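Local coordinates for sulfonate ABC transporter, periplasmic sulfonate-binding protein SsuA (Methylobacillus flagellatus, PDB 3UIF) that probably binds sulfonates or related sulfate esters in the periplasm and delivers them to an ABC transporter for uptake, at residues A[69-74]-A[216-221]. Sequence-based numbering, arbitrary orientation.
Sequences IDFGIY and EITQAI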
ATOM      1  N   ILE A  69     -16.953  11.836   3.665  1.00 49.21           N
ATOM      2  CA  ILE A  69     -16.526  10.469   3.377  1.00 47.78           C
ATOM      3  C   ILE A  69     -16.367   9.807   4.725  1.00 46.99           C
ATOM      4  O   ILE A  69     -16.032  10.488   5.691  1.00 47.21           O
ATOM      5  CB  ILE A  69     -15.193  10.457   2.603  1.00 46.82           C
ATOM      6  CG1 ILE A  69     -15.435  10.851   1.150  1.00 47.71           C
ATOM      7  CG2 ILE A  69     -14.513   9.103   2.678  1.00 45.36           C
ATOM      8  CD1 ILE A  69     -14.178  11.241   0.396  1.00 47.81           C
ATOM      9  N   ASP A  70     -16.622   8.507   4.803  1.00 45.91           N
ATOM     10  CA  ASP A  70     -16.621   7.828   6.088  1.00 45.18           C
ATOM     11  C   ASP A  70     -15.472   6.858   6.209  1.00 44.19           C
ATOM     12  O   ASP A  70     -14.837   6.767   7.256  1.00 43.84           O
ATOM     13  CB  ASP A  70     -17.948   7.109   6.290  1.00 45.98           C
ATOM     14  CG  ASP A  70     -19.135   8.036   6.122  1.00 47.34           C
ATOM     15  OD1 ASP A  70     -19.079   9.175   6.627  1.00 48.03           O
ATOM     16  OD2 ASP A  70     -20.116   7.640   5.472  1.00 48.91           O
ATOM     17  N   PHE A  71     -15.217   6.138   5.121  1.00 43.44           N
ATOM     18  CA  PHE A  71     -14.153   5.166   5.041  1.00 42.07           C
ATOM     19  C   PHE A  71     -13.369   5.385   3.780  1.00 41.78           C
ATOM     20  O   PHE A  71     -13.890   5.942   2.816  1.00 42.71           O
ATOM     21  CB  PHE A  71     -14.736   3.762   5.014  1.00 41.75           C
ATOM     22  CG  PHE A  71     -15.304   3.337   6.324  1.00 42.19           C
ATOM     23  CD1 PHE A  71     -14.503   2.713   7.265  1.00 41.20           C
ATOM     24  CD2 PHE A  71     -16.640   3.579   6.625  1.00 43.05           C
ATOM     25  CE1 PHE A  71     -15.032   2.327   8.478  1.00 41.87           C
ATOM     26  CE2 PHE A  71     -17.174   3.197   7.838  1.00 43.27           C
ATOM     27  CZ  PHE A  71     -16.373   2.579   8.770  1.00 43.00           C
ATOM     28  N   GLY A  72     -12.128   4.915   3.784  1.00 40.76           N
ATOM     29  CA  GLY A  72     -11.248   5.063   2.638  1.00 41.01           C
ATOM     30  C   GLY A  72     -10.263   3.920   2.544  1.00 39.56           C
ATOM     31  O   GLY A  72      -9.535   3.639   3.480  1.00 38.90           O
ATOM     32  N   ILE A  73     -10.255   3.251   1.402  1.00 39.70           N
ATOM     33  CA  ILE A  73      -9.314   2.186   1.176  1.00 38.29           C
ATOM     34  C   ILE A  73      -8.180   2.670   0.290  1.00 39.07           C
ATOM     35  O   ILE A  73      -8.306   2.726  -0.936  1.00 39.71           O
ATOM     36  CB  ILE A  73      -9.979   0.939   0.581  1.00 39.28           C
ATOM     37  CG1 ILE A  73     -11.161   0.504   1.469  1.00 38.86           C
ATOM     38  CG2 ILE A  73      -8.934  -0.168   0.472  1.00 38.50           C
ATOM     39  CD1 ILE A  73     -12.127  -0.479   0.830  1.00 40.43           C
ATOM     40  N   TYR A  74      -7.072   3.031   0.926  1.00 38.50           N
ATOM     41  CA  TYR A  74      -5.921   3.530   0.198  1.00 38.52           C
ATOM     42  C   TYR A  74      -4.658   3.354   1.022  1.00 38.13           C
ATOM     43  O   TYR A  74      -4.696   2.688   2.061  1.00 37.87           O
ATOM     44  CB  TYR A  74      -6.166   4.965  -0.312  1.00 39.70           C
ATOM     45  CG  TYR A  74      -6.278   6.085   0.711  1.00 40.14           C
ATOM     46  CD1 TYR A  74      -5.983   7.403   0.337  1.00 41.18           C
ATOM     47  CD2 TYR A  74      -6.670   5.857   2.032  1.00 39.94           C
ATOM     48  CE1 TYR A  74      -6.075   8.454   1.236  1.00 42.02           C
ATOM     49  CE2 TYR A  74      -6.758   6.907   2.939  1.00 40.86           C
ATOM     50  CZ  TYR A  74      -6.462   8.206   2.531  1.00 41.88           C
ATOM     51  OH  TYR A  74      -6.550   9.265   3.414  1.00 42.73           O
ATOM     52  N   GLU A 216     -20.798  -0.108  15.781  1.00 48.96           N
ATOM     53  CA  GLU A 216     -21.498  -1.284  15.246  1.00 48.86           C
ATOM     54  C   GLU A 216     -21.312  -1.419  13.729  1.00 47.72           C
ATOM     55  O   GLU A 216     -20.878  -2.473  13.222  1.00 46.76           O
ATOM     56  CB  GLU A 216     -22.988  -1.214  15.577  1.00 50.38           C
ATOM     57  CG  GLU A 216     -23.361  -0.118  16.587  1.00 52.99           C
ATOM     58  CD  GLU A 216     -23.618   1.268  15.961  1.00 52.05           C
ATOM     59  OE1 GLU A 216     -23.199   1.565  14.810  1.00 50.62           O
ATOM     60  OE2 GLU A 216     -24.261   2.089  16.645  1.00 56.35           O
ATOM     61  N   ILE A 217     -21.631  -0.338  13.020  1.00 47.76           N
ATOM     62  CA  ILE A 217     -21.439  -0.263  11.569  1.00 46.71           C
ATOM     63  C   ILE A 217     -19.980  -0.454  11.167  1.00 45.39           C
ATOM     64  O   ILE A 217     -19.689  -1.165  10.198  1.00 44.77           O
ATOM     65  CB  ILE A 217     -21.968   1.075  10.995  1.00 47.39           C
ATOM     66  CG1 ILE A 217     -23.494   1.113  11.062  1.00 48.85           C
ATOM     67  CG2 ILE A 217     -21.474   1.295   9.565  1.00 46.78           C
ATOM     68  CD1 ILE A 217     -24.080   2.435  10.639  1.00 50.36           C
ATOM     69  N   THR A 218     -19.072   0.196  11.900  1.00 45.19           N
ATOM     70  CA  THR A 218     -17.644   0.093  11.616  1.00 43.96           C
ATOM     71  C   THR A 218     -17.260  -1.371  11.657  1.00 43.26           C
ATOM     72  O   THR A 218     -16.560  -1.861  10.780  1.00 42.14           O
ATOM     73  CB  THR A 218     -16.782   0.907  12.606  1.00 44.13           C
ATOM     74  OG1 THR A 218     -17.149   2.294  12.549  1.00 44.58           O
ATOM     75  CG2 THR A 218     -15.282   0.770  12.276  1.00 42.53           C
ATOM     76  N   GLN A 219     -17.760  -2.068  12.670  1.00 44.29           N
ATOM     77  CA  GLN A 219     -17.523  -3.497  12.841  1.00 43.85           C
ATOM     78  C   GLN A 219     -18.070  -4.313  11.674  1.00 43.74           C
ATOM     79  O   GLN A 219     -17.410  -5.232  11.196  1.00 43.02           O
ATOM     80  CB  GLN A 219     -18.131  -3.992  14.150  1.00 45.21           C
ATOM     81  CG  GLN A 219     -17.804  -5.446  14.455  1.00 45.20           C
ATOM     82  CD  GLN A 219     -16.322  -5.665  14.654  1.00 44.56           C
ATOM     83  OE1 GLN A 219     -15.735  -5.179  15.627  1.00 44.96           O
ATOM     84  NE2 GLN A 219     -15.696  -6.395  13.715  1.00 43.80           N
ATOM     85  N   ALA A 220     -19.266  -3.973  11.217  1.00 44.57           N
ATOM     86  CA  ALA A 220     -19.890  -4.711  10.148  1.00 44.44           C
ATOM     87  C   ALA A 220     -19.014  -4.604   8.901  1.00 43.41           C
ATOM     88  O   ALA A 220     -18.761  -5.599   8.213  1.00 43.06           O
ATOM     89  CB  ALA A 220     -21.295  -4.200   9.902  1.00 46.23           C
ATOM     90  N   ILE A 221     -18.500  -3.399   8.656  1.00 43.18           N
ATOM     91  CA  ILE A 221     -17.564  -3.155   7.553  1.00 41.69           C
ATOM     92  C   ILE A 221     -16.272  -3.965   7.654  1.00 40.87           C
ATOM     93  O   ILE A 221     -15.882  -4.643   6.703  1.00 40.43           O
ATOM     94  CB  ILE A 221     -17.306  -1.652   7.377  1.00 41.62           C
ATOM     95  CG1 ILE A 221     -18.356  -1.092   6.440  1.00 43.10           C
ATOM     96  CG2 ILE A 221     -15.936  -1.363   6.775  1.00 40.63           C
ATOM     97  CD1 ILE A 221     -18.832   0.267   6.856  1.00 43.45           C
TER
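F71 packs against T218 and I221 in a small, buried, mainly apolar contact between a β-strand and a helix. The protein is probably a type 2 periplasmic binding protein, a fold of two α/β lobes. The contact lies within one lobe. F71 starts strand 71-75 of that lobe's mixed sheet, and T218 and I221 lie on helix 215-233, which packs beside the sheet. The CA atoms of F71 and T218 are 9.0 Å apart, so the backbones do not meet and the phenyl ring spans the gap.

The CB of F71 is directed toward the helix. With CG anti to its own carbonyl carbon (chi1 -72°), F71 carries the outer atoms of its ring, CE1, CE2 and CZ, to T218 and I221. I221 and T218, one helical turn apart, meet different parts of the ring. I221 lies over one face of the ring. Its CG2 sits 4.2 Å from the ring plane, displaced toward the rim. Its CD1 is on the same side, near the CE2 corner of F71, 3.5 Å from that atom. T218 meets the far edge instead. Its CG2 is 4.1 Å from both CZ and CE1 of F71.

Strand 6-17 extends this core, with V8 and I10 touching F71 and V8 also touching I221. F210 of the short helix 208-213 adds a second ring, its plane turned about 75° from that of F71. An alanine in place of F71 would probably leave I221 and the methyl of T218 without their partner on the strand and weaken the hold between helix and sheet.

The hydroxyl of T218 is hydrogen-bonded to the backbone O of N214, in the link just before helix 215-233. The same OG1 lies near the plane of the F71 ring, 3.9 Å from CZ.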